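Endoglucanase (Clostridium thermocellum, PDB 2E0P) is a glycoside hydrolase family 44 catalytic domain, part of a longer xyloglucanase, that probably cleaves beta-1,4-glucan chains such as cellulose and xyloglucan. Local coordinates at residues Y233-Y238 / V282-E287; A356-D361 / L388-G393. All coordinates share one frame; numbering follows the deposited sequence.

In the fold
Two neighbouring strands of one parallel eight-stranded barrel sheet, 279-284 and 354-360, tie these contacts together, and a shared glucose unit lies against both. Contact 2 sits close to the centre of the chain and pairs two adjacent strands, so backbone ladders dominate until the chain turns toward the sugar. Contact 1 lies farther out, about 12 Å between its centre and that of the chain, where a strand end meets a short helix; a single tyrosine hydroxyl and aromatic packing replace the ladder there. Both are buried. At the sugar they converge: Tyr285 of contact 1 is hydrogen-bonded to Glu359 of contact 2, linking the two contacts beside the sugar.

Contact 1 (Y233-Y238 / V282-E287); sequences YGFAAY and VHWYPE. With BGC (beta-D-glucopyranose), chain B.
Tyr238 reaches across from its helix to the strand end and meets three consecutive residues with its ring and hydroxyl. Its hydroxyl donates to the carbonyl of His283, with OH and O 2.6 Å apart; the donor stands 55° out of the carbonyl plane, and the bond is short although the donor does not lie on a lone pair. Val282 lies over one face of the ring, its CG1 4.2 Å from the ring centroid in a CH-pi contact, while Phe235 CA lies over the rim of the opposite face. The Tyr238 side chain crosses those of Val282 and Trp284 at about a right angle. The hydroxyl meets the indole in its plane, at the edge, with OH 3.4 Å from Trp284 CE3. That edge is brought in by the Trp284 side chain, whose CG is anti to the backbone N (chi1 -179°). The buried ring is thus held by its hydroxyl and between two faces. Tyr233 O sits against His283 CB at 3.5 Å.

Nearer the sugar, water 1 donates to Tyr233 O and accepts from Tyr285 N. Tyr285 OH lies 3.0 Å from O5 of the glucose and receives a weak hydrogen bond from its O6; its stronger partner is Glu359. Helix 235-240, with Gly234 at its N-cap, packs against the end of strand 279-284, between strands 226-232 and 354-360 in the barrel sheet.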
ATOM      1  N   TYR A 233      -5.223   7.574   7.681  1.00  7.74           N
ATOM      2  CA  TYR A 233      -3.819   7.872   7.929  1.00  7.75           C
ATOM      3  C   TYR A 233      -3.098   6.991   8.936  1.00  8.18           C
ATOM      4  O   TYR A 233      -1.905   6.746   8.799  1.00 10.12           O
ATOM      5  CB  TYR A 233      -3.675   9.343   8.351  1.00  7.99           C
ATOM      6  CG  TYR A 233      -3.744   9.603   9.846  1.00 10.54           C
ATOM      7  CD1 TYR A 233      -2.604   9.499  10.646  1.00 10.78           C
ATOM      8  CD2 TYR A 233      -4.948   9.942  10.459  1.00 12.25           C
ATOM      9  CE1 TYR A 233      -2.661   9.724  12.022  1.00 10.23           C
ATOM     10  CE2 TYR A 233      -5.016  10.172  11.839  1.00 12.26           C
ATOM     11  CZ  TYR A 233      -3.870  10.060  12.607  1.00 12.61           C
ATOM     12  OH  TYR A 233      -3.922  10.275  13.967  1.00 12.39           O
ATOM     13  N   GLY A 234      -3.816   6.517   9.943  1.00  9.02           N
ATOM     14  CA  GLY A 234      -3.166   5.728  10.971  1.00  8.79           C
ATOM     15  C   GLY A 234      -4.164   5.254  11.998  1.00 10.02           C
ATOM     16  O   GLY A 234      -5.357   5.537  11.894  1.00  9.86           O
ATOM     17  N   PHE A 235      -3.659   4.593  13.030  1.00  9.35           N
ATOM     18  CA  PHE A 235      -4.527   3.990  14.021  1.00  9.85           C
ATOM     19  C   PHE A 235      -5.639   4.833  14.635  1.00  9.96           C
ATOM     20  O   PHE A 235      -6.764   4.355  14.753  1.00  9.93           O
ATOM     21  CB  PHE A 235      -3.698   3.341  15.133  1.00 10.79           C
ATOM     22  CG  PHE A 235      -4.488   2.363  15.953  1.00 10.32           C
ATOM     23  CD1 PHE A 235      -4.574   1.029  15.578  1.00 12.15           C
ATOM     24  CD2 PHE A 235      -5.258   2.810  17.018  1.00 12.07           C
ATOM     25  CE1 PHE A 235      -5.439   0.143  16.255  1.00 13.51           C
ATOM     26  CE2 PHE A 235      -6.117   1.950  17.695  1.00 10.69           C
ATOM     27  CZ  PHE A 235      -6.212   0.618  17.314  1.00 13.63           C
ATOM     28  N   ALA A 236      -5.350   6.072  15.018  1.00 10.01           N
ATOM     29  CA  ALA A 236      -6.386   6.901  15.629  1.00 11.12           C
ATOM     30  C   ALA A 236      -7.577   7.087  14.686  1.00 11.74           C
ATOM     31  O   ALA A 236      -8.724   7.214  15.128  1.00 12.33           O
ATOM     32  CB  ALA A 236      -5.805   8.253  16.049  1.00 12.24           C
ATOM     33  N   ALA A 237      -7.314   7.116  13.384  1.00 10.83           N
ATOM     34  CA  ALA A 237      -8.404   7.242  12.426  1.00  8.83           C
ATOM     35  C   ALA A 237      -9.125   5.891  12.302  1.00  9.64           C
ATOM     36  O   ALA A 237     -10.345   5.849  12.129  1.00 10.07           O
ATOM     37  CB  ALA A 237      -7.862   7.701  11.072  1.00  9.20           C
ATOM     38  N   TYR A 238      -8.380   4.788  12.396  1.00  8.71           N
ATOM     39  CA  TYR A 238      -9.001   3.461  12.332  1.00  9.82           C
ATOM     40  C   TYR A 238      -9.965   3.320  13.509  1.00 10.98           C
ATOM     41  O   TYR A 238     -11.035   2.726  13.387  1.00 10.08           O
ATOM     42  CB  TYR A 238      -8.007   2.317  12.557  1.00 10.92           C
ATOM     43  CG  TYR A 238      -6.863   2.096  11.596  1.00 10.76           C
ATOM     44  CD1 TYR A 238      -6.474   3.054  10.665  1.00 10.43           C
ATOM     45  CD2 TYR A 238      -6.093   0.937  11.715  1.00 12.37           C
ATOM     46  CE1 TYR A 238      -5.323   2.858   9.876  1.00 12.52           C
ATOM     47  CE2 TYR A 238      -4.959   0.730  10.946  1.00 12.79           C
ATOM     48  CZ  TYR A 238      -4.576   1.690  10.034  1.00 12.94           C
ATOM     49  OH  TYR A 238      -3.430   1.462   9.317  1.00 11.11           O
ATOM     50  N   VAL A 282      -6.101   1.412   4.092  1.00  9.50           N
ATOM     51  CA  VAL A 282      -5.519   2.137   5.229  1.00  9.07           C
ATOM     52  C   VAL A 282      -4.028   2.408   5.019  1.00  9.75           C
ATOM     53  O   VAL A 282      -3.371   1.767   4.194  1.00  8.85           O
ATOM     54  CB  VAL A 282      -5.670   1.360   6.572  1.00  9.74           C
ATOM     55  CG1 VAL A 282      -7.144   1.138   6.872  1.00  9.93           C
ATOM     56  CG2 VAL A 282      -4.914   0.013   6.528  1.00  9.93           C
ATOM     57  N   HIS A 283      -3.510   3.376   5.768  1.00  9.07           N
ATOM     58  CA  HIS A 283      -2.092   3.716   5.734  1.00  9.17           C
ATOM     59  C   HIS A 283      -1.520   3.212   7.066  1.00 10.17           C
ATOM     60  O   HIS A 283      -2.140   3.389   8.118  1.00  9.72           O
ATOM     61  CB  HIS A 283      -1.890   5.229   5.651  1.00  7.82           C
ATOM     62  CG  HIS A 283      -2.412   5.854   4.390  1.00  8.67           C
ATOM     63  ND1 HIS A 283      -2.866   5.125   3.309  1.00 10.55           N
ATOM     64  CD2 HIS A 283      -2.534   7.156   4.044  1.00  6.74           C
ATOM     65  CE1 HIS A 283      -3.245   5.957   2.350  1.00  5.94           C
ATOM     66  NE2 HIS A 283      -3.052   7.193   2.771  1.00 12.50           N
ATOM     67  N   TRP A 284      -0.340   2.603   7.021  1.00  9.44           N
ATOM     68  CA  TRP A 284       0.280   2.076   8.226  1.00 10.56           C
ATOM     69  C   TRP A 284       1.753   2.445   8.324  1.00 10.41           C
ATOM     70  O   TRP A 284       2.609   1.793   7.722  1.00 11.59           O
ATOM     71  CB  TRP A 284       0.129   0.542   8.268  1.00  9.96           C
ATOM     72  CG  TRP A 284       0.727  -0.131   9.497  1.00 11.77           C
ATOM     73  CD1 TRP A 284       1.929  -0.781   9.575  1.00 11.20           C
ATOM     74  CD2 TRP A 284       0.138  -0.226  10.805  1.00 11.36           C
ATOM     75  NE1 TRP A 284       2.124  -1.280  10.848  1.00 13.20           N
ATOM     76  CE2 TRP A 284       1.043  -0.953  11.623  1.00 11.83           C
ATOM     77  CE3 TRP A 284      -1.065   0.227  11.364  1.00 12.48           C
ATOM     78  CZ2 TRP A 284       0.779  -1.236  12.970  1.00 13.11           C
ATOM     79  CZ3 TRP A 284      -1.328  -0.058  12.713  1.00 12.30           C
ATOM     80  CH2 TRP A 284      -0.406  -0.783  13.496  1.00 12.42           C
ATOM     81  N   TYR A 285       2.036   3.517   9.049  1.00  9.80           N
ATOM     82  CA  TYR A 285       3.420   3.922   9.288  1.00 10.32           C
ATOM     83  C   TYR A 285       3.664   3.423  10.700  1.00 11.04           C
ATOM     84  O   TYR A 285       3.056   3.912  11.649  1.00 12.08           O
ATOM     85  CB  TYR A 285       3.550   5.440   9.213  1.00 10.65           C
ATOM     86  CG  TYR A 285       3.455   5.952   7.796  1.00 10.75           C
ATOM     87  CD1 TYR A 285       4.545   5.849   6.934  1.00 10.85           C
ATOM     88  CD2 TYR A 285       2.287   6.544   7.321  1.00 11.78           C
ATOM     89  CE1 TYR A 285       4.480   6.330   5.630  1.00 12.06           C
ATOM     90  CE2 TYR A 285       2.210   7.037   6.007  1.00 10.99           C
ATOM     91  CZ  TYR A 285       3.314   6.927   5.176  1.00 11.70           C
ATOM     92  OH  TYR A 285       3.287   7.452   3.898  1.00 11.25           O
ATOM     93  N   PRO A 286       4.539   2.418  10.858  1.00 10.93           N
ATOM     94  CA  PRO A 286       4.821   1.862  12.184  1.00 10.87           C
ATOM     95  C   PRO A 286       5.103   2.903  13.262  1.00 12.06           C
ATOM     96  O   PRO A 286       5.861   3.844  13.034  1.00 11.70           O
ATOM     97  CB  PRO A 286       6.058   0.989  11.947  1.00 12.11           C
ATOM     98  CG  PRO A 286       5.958   0.600  10.539  1.00 15.45           C
ATOM     99  CD  PRO A 286       5.401   1.807   9.827  1.00 10.69           C
ATOM    100  N   GLU A 287       4.512   2.709  14.440  1.00 12.05           N
ATOM    101  CA  GLU A 287       4.763   3.596  15.570  1.00 11.79           C
ATOM    102  C   GLU A 287       5.852   2.956  16.439  1.00 11.89           C
ATOM    103  O   GLU A 287       6.304   3.554  17.410  1.00 11.55           O
ATOM    104  CB  GLU A 287       3.495   3.788  16.412  1.00 12.87           C
ATOM    105  CG  GLU A 287       2.454   4.699  15.760  1.00 13.18           C
ATOM    106  CD  GLU A 287       2.721   6.190  15.988  1.00 13.69           C
ATOM    107  OE1 GLU A 287       3.840   6.561  16.396  1.00 13.96           O
ATOM    108  OE2 GLU A 287       1.795   6.994  15.748  1.00 15.49           O
TER
HETATM  109  C2  BGC B   1       0.480  10.640   3.149  0.90 36.25           C
HETATM  110  C3  BGC B   1       1.342  11.699   2.447  0.90 35.23           C
HETATM  111  C4  BGC B   1       2.568  12.027   3.305  0.90 35.29           C
HETATM  112  C5  BGC B   1       3.110  10.710   3.813  0.90 36.96           C
HETATM  113  C6  BGC B   1       4.355  11.022   4.646  0.90 38.95           C
HETATM  114  C1  BGC B   1       0.772  10.584   4.649  0.90 36.55           C
HETATM  115  O1  BGC B   1       0.548  11.751   5.449  0.90 38.41           O
HETATM  116  O2  BGC B   1      -0.924  10.739   2.886  0.90 30.49           O
HETATM  117  O3  BGC B   1       0.626  12.832   1.952  0.90 35.99           O
HETATM  118  O4  BGC B   1       3.649  12.764   2.693  0.90 31.51           O
HETATM  119  O5  BGC B   1       2.138  10.121   4.707  0.90 38.42           O
HETATM  120  O6  BGC B   1       5.036   9.816   5.000  0.90 37.90           O
HETATM  121  O   HOH W   1       0.024   5.304  10.240  1.00  9.92           O

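Contact 2 (A356-D361 / L388-G393); sequences AITEYD and LATFWG. With BGC (beta-D-glucopyranose), chain B.
Tyr360 and Phe391 are brought together by different first torsions: the tyrosine CG sits between its backbone N and carbonyl carbon (chi1 69°), whereas the phenylalanine CG is anti to its N. With these torsions the edge of Phe391 points at the face of Tyr360 in a T-shaped pair, centroids 5.8 Å apart and planes at 66°. Phe391 CA also lies over a face of the tyrosine ring, 3.9 Å from its centroid.

Before this aromatic step the strands pair in parallel. Ile357 N donates to Leu388 O at 3.0 Å, and Ile357 O accepts from Thr390 N. The ladder gives way at Thr358, where a side chain takes over: Thr390 OG1 donates to Thr358 O over 2.7 Å, from above the carbonyl plane. Past the corner at Glu359, a nearly straight bond from Trp392 N to Tyr360 O resumes the backbone link. Water 2 then donates to both Asp361 OD2 and Trp392 O, while Asp361 OD1 accepts from Gly363 N.

Glu359 and Trp392 run side by side in the same direction, with Glu359 CD 3.7 Å from Trp392 CE3 and the carboxylate 32° from the indole plane. Glucose C5 lies over a face of that indole, and glucose O2 donates to Glu359 OE2 at 2.9 Å. Arg42 forms a salt bridge with OE2; with Tyr285 at OE1, both carboxylate oxygens are gripped.

Strand 354-360, helix 368-383 and strand 388-391 form a beta-alpha-beta unit. A sugar lying over a tryptophan face beside an acidic residue, at the C-terminal ends of parallel strands, is characteristic of TIM-barrel glycosidase clefts.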
ATOM      1  N   ALA A 356      -6.091  -3.330   1.600  1.00  7.90           N
ATOM      2  CA  ALA A 356      -4.904  -2.738   0.991  1.00  9.38           C
ATOM      3  C   ALA A 356      -4.214  -1.783   1.954  1.00  9.32           C
ATOM      4  O   ALA A 356      -4.884  -1.094   2.737  1.00 10.42           O
ATOM      5  CB  ALA A 356      -5.279  -1.992  -0.295  1.00  8.74           C
ATOM      6  N   ILE A 357      -2.880  -1.768   1.915  1.00  8.47           N
ATOM      7  CA  ILE A 357      -2.082  -0.865   2.750  1.00  7.94           C
ATOM      8  C   ILE A 357      -1.475   0.054   1.701  1.00  9.57           C
ATOM      9  O   ILE A 357      -0.437  -0.254   1.106  1.00  9.35           O
ATOM     10  CB  ILE A 357      -0.959  -1.605   3.503  1.00  8.30           C
ATOM     11  CG1 ILE A 357      -1.530  -2.829   4.225  1.00  9.94           C
ATOM     12  CG2 ILE A 357      -0.286  -0.645   4.490  1.00  9.54           C
ATOM     13  CD1 ILE A 357      -2.668  -2.508   5.218  1.00 11.38           C
ATOM     14  N   THR A 358      -2.141   1.180   1.461  1.00  8.56           N
ATOM     15  CA  THR A 358      -1.713   2.077   0.399  1.00  8.44           C
ATOM     16  C   THR A 358      -0.576   3.042   0.684  1.00  9.01           C
ATOM     17  O   THR A 358      -0.127   3.752  -0.215  1.00  9.35           O
ATOM     18  CB  THR A 358      -2.910   2.829  -0.181  1.00  8.97           C
ATOM     19  OG1 THR A 358      -3.562   3.555   0.860  1.00 10.84           O
ATOM     20  CG2 THR A 358      -3.885   1.847  -0.816  1.00  9.81           C
ATOM     21  N   GLU A 359      -0.147   3.102   1.938  1.00  8.12           N
ATOM     22  CA  GLU A 359       1.037   3.880   2.314  1.00  7.74           C
ATOM     23  C   GLU A 359       1.640   3.184   3.529  1.00  9.09           C
ATOM     24  O   GLU A 359       0.911   2.764   4.431  1.00  9.55           O
ATOM     25  CB  GLU A 359       0.712   5.332   2.695  1.00  9.07           C
ATOM     26  CG  GLU A 359       0.458   6.256   1.507  1.00  9.00           C
ATOM     27  CD  GLU A 359       0.235   7.695   1.934  1.00 11.75           C
ATOM     28  OE1 GLU A 359       0.839   8.105   2.948  1.00 13.04           O
ATOM     29  OE2 GLU A 359      -0.527   8.418   1.250  1.00 10.45           O
ATOM     30  N   TYR A 360       2.965   3.048   3.535  1.00  9.72           N
ATOM     31  CA  TYR A 360       3.691   2.464   4.663  1.00  9.93           C
ATOM     32  C   TYR A 360       5.172   2.701   4.415  1.00  9.04           C
ATOM     33  O   TYR A 360       5.589   2.969   3.278  1.00 10.14           O
ATOM     34  CB  TYR A 360       3.406   0.960   4.815  1.00  8.20           C
ATOM     35  CG  TYR A 360       3.975   0.103   3.702  1.00  9.43           C
ATOM     36  CD1 TYR A 360       5.276  -0.400   3.789  1.00  8.84           C
ATOM     37  CD2 TYR A 360       3.233  -0.168   2.550  1.00  9.36           C
ATOM     38  CE1 TYR A 360       5.830  -1.143   2.750  1.00  9.95           C
ATOM     39  CE2 TYR A 360       3.774  -0.925   1.497  1.00  7.51           C
ATOM     40  CZ  TYR A 360       5.080  -1.401   1.609  1.00  8.44           C
ATOM     41  OH  TYR A 360       5.655  -2.115   0.575  1.00  8.89           O
ATOM     42  N   ASP A 361       5.956   2.631   5.486  1.00  8.19           N
ATOM     43  CA  ASP A 361       7.404   2.820   5.404  1.00  9.02           C
ATOM     44  C   ASP A 361       7.962   2.383   6.753  1.00  9.37           C
ATOM     45  O   ASP A 361       7.598   2.943   7.784  1.00 10.78           O
ATOM     46  CB  ASP A 361       7.724   4.302   5.125  1.00 11.33           C
ATOM     47  CG  ASP A 361       9.221   4.615   5.150  1.00 12.17           C
ATOM     48  OD1 ASP A 361      10.055   3.692   5.073  1.00 11.65           O
ATOM     49  OD2 ASP A 361       9.559   5.817   5.230  1.00 14.48           O
ATOM     50  N   LEU A 388      -3.453  -5.317  -2.085  1.00  8.82           N
ATOM     51  CA  LEU A 388      -2.606  -4.353  -2.762  1.00  8.43           C
ATOM     52  C   LEU A 388      -1.839  -3.559  -1.724  1.00  9.17           C
ATOM     53  O   LEU A 388      -2.343  -3.300  -0.626  1.00  8.79           O
ATOM     54  CB  LEU A 388      -3.484  -3.420  -3.622  1.00  9.39           C
ATOM     55  CG  LEU A 388      -2.772  -2.294  -4.390  1.00  8.34           C
ATOM     56  CD1 LEU A 388      -3.542  -1.985  -5.672  1.00 10.52           C
ATOM     57  CD2 LEU A 388      -2.647  -1.036  -3.510  1.00  7.82           C
ATOM     58  N   ALA A 389      -0.601  -3.208  -2.039  1.00  8.21           N
ATOM     59  CA  ALA A 389       0.175  -2.401  -1.109  1.00  8.51           C
ATOM     60  C   ALA A 389       1.094  -1.513  -1.910  1.00  9.15           C
ATOM     61  O   ALA A 389       1.608  -1.920  -2.957  1.00  8.49           O
ATOM     62  CB  ALA A 389       0.980  -3.282  -0.155  1.00  9.98           C
ATOM     63  N   THR A 390       1.281  -0.292  -1.427  1.00  7.67           N
ATOM     64  CA  THR A 390       2.143   0.666  -2.103  1.00  8.12           C
ATOM     65  C   THR A 390       3.011   1.422  -1.104  1.00  8.73           C
ATOM     66  O   THR A 390       2.529   2.185  -0.268  1.00  8.24           O
ATOM     67  CB  THR A 390       1.318   1.666  -2.989  1.00  8.86           C
ATOM     68  OG1 THR A 390       0.130   2.076  -2.300  1.00 10.57           O
ATOM     69  CG2 THR A 390       0.907   0.993  -4.311  1.00  7.60           C
ATOM     70  N   PHE A 391       4.311   1.175  -1.188  1.00  8.40           N
ATOM     71  CA  PHE A 391       5.276   1.820  -0.319  1.00  8.57           C
ATOM     72  C   PHE A 391       5.284   3.333  -0.571  1.00  9.24           C
ATOM     73  O   PHE A 391       5.088   3.775  -1.714  1.00  7.89           O
ATOM     74  CB  PHE A 391       6.665   1.235  -0.626  1.00  9.20           C
ATOM     75  CG  PHE A 391       7.801   1.980   0.012  1.00  7.96           C
ATOM     76  CD1 PHE A 391       8.028   1.892   1.384  1.00  9.58           C
ATOM     77  CD2 PHE A 391       8.662   2.754  -0.762  1.00  9.59           C
ATOM     78  CE1 PHE A 391       9.097   2.564   1.971  1.00  9.92           C
ATOM     79  CE2 PHE A 391       9.739   3.432  -0.174  1.00 11.01           C
ATOM     80  CZ  PHE A 391       9.950   3.331   1.194  1.00 10.14           C
ATOM     81  N   TRP A 392       5.477   4.120   0.489  1.00  8.35           N
ATOM     82  CA  TRP A 392       5.591   5.569   0.339  1.00 10.11           C
ATOM     83  C   TRP A 392       7.031   5.942   0.681  1.00 10.51           C
ATOM     84  O   TRP A 392       7.476   5.792   1.827  1.00 10.46           O
ATOM     85  CB  TRP A 392       4.632   6.329   1.264  1.00 11.72           C
ATOM     86  CG  TRP A 392       4.704   7.829   1.046  1.00 10.95           C
ATOM     87  CD1 TRP A 392       5.624   8.698   1.563  1.00 13.58           C
ATOM     88  CD2 TRP A 392       3.869   8.599   0.173  1.00 11.53           C
ATOM     89  NE1 TRP A 392       5.413   9.970   1.059  1.00 13.22           N
ATOM     90  CE2 TRP A 392       4.343   9.931   0.203  1.00 11.42           C
ATOM     91  CE3 TRP A 392       2.761   8.290  -0.634  1.00 10.78           C
ATOM     92  CZ2 TRP A 392       3.746  10.957  -0.549  1.00 13.22           C
ATOM     93  CZ3 TRP A 392       2.168   9.307  -1.377  1.00 12.51           C
ATOM     94  CH2 TRP A 392       2.664  10.626  -1.330  1.00 12.68           C
ATOM     95  N   GLY A 393       7.758   6.427  -0.320  1.00  9.28           N
ATOM     96  CA  GLY A 393       9.148   6.796  -0.120  1.00  9.64           C
ATOM     97  C   GLY A 393       9.818   6.949  -1.471  1.00 10.67           C
ATOM     98  O   GLY A 393       9.328   6.386  -2.456  1.00 11.87           O
TER
HETATM   99  C2  BGC B   1       0.480  10.640   3.149  0.90 36.25           C
HETATM  100  C3  BGC B   1       1.342  11.699   2.447  0.90 35.23           C
HETATM  101  C4  BGC B   1       2.568  12.027   3.305  0.90 35.29           C
HETATM  102  C5  BGC B   1       3.110  10.710   3.813  0.90 36.96           C
HETATM  103  C6  BGC B   1       4.355  11.022   4.646  0.90 38.95           C
HETATM  104  C1  BGC B   1       0.772  10.584   4.649  0.90 36.55           C
HETATM  105  O1  BGC B   1       0.548  11.751   5.449  0.90 38.41           O
HETATM  106  O2  BGC B   1      -0.924  10.739   2.886  0.90 30.49           O
HETATM  107  O3  BGC B   1       0.626  12.832   1.952  0.90 35.99           O
HETATM  108  O4  BGC B   1       3.649  12.764   2.693  0.90 31.51           O
HETATM  109  O5  BGC B   1       2.138  10.121   4.707  0.90 38.42           O
HETATM  110  O6  BGC B   1       5.036   9.816   5.000  0.90 37.90           O
HETATM  111  O   HOH W   2       8.448   7.506   3.463  1.00 28.03           O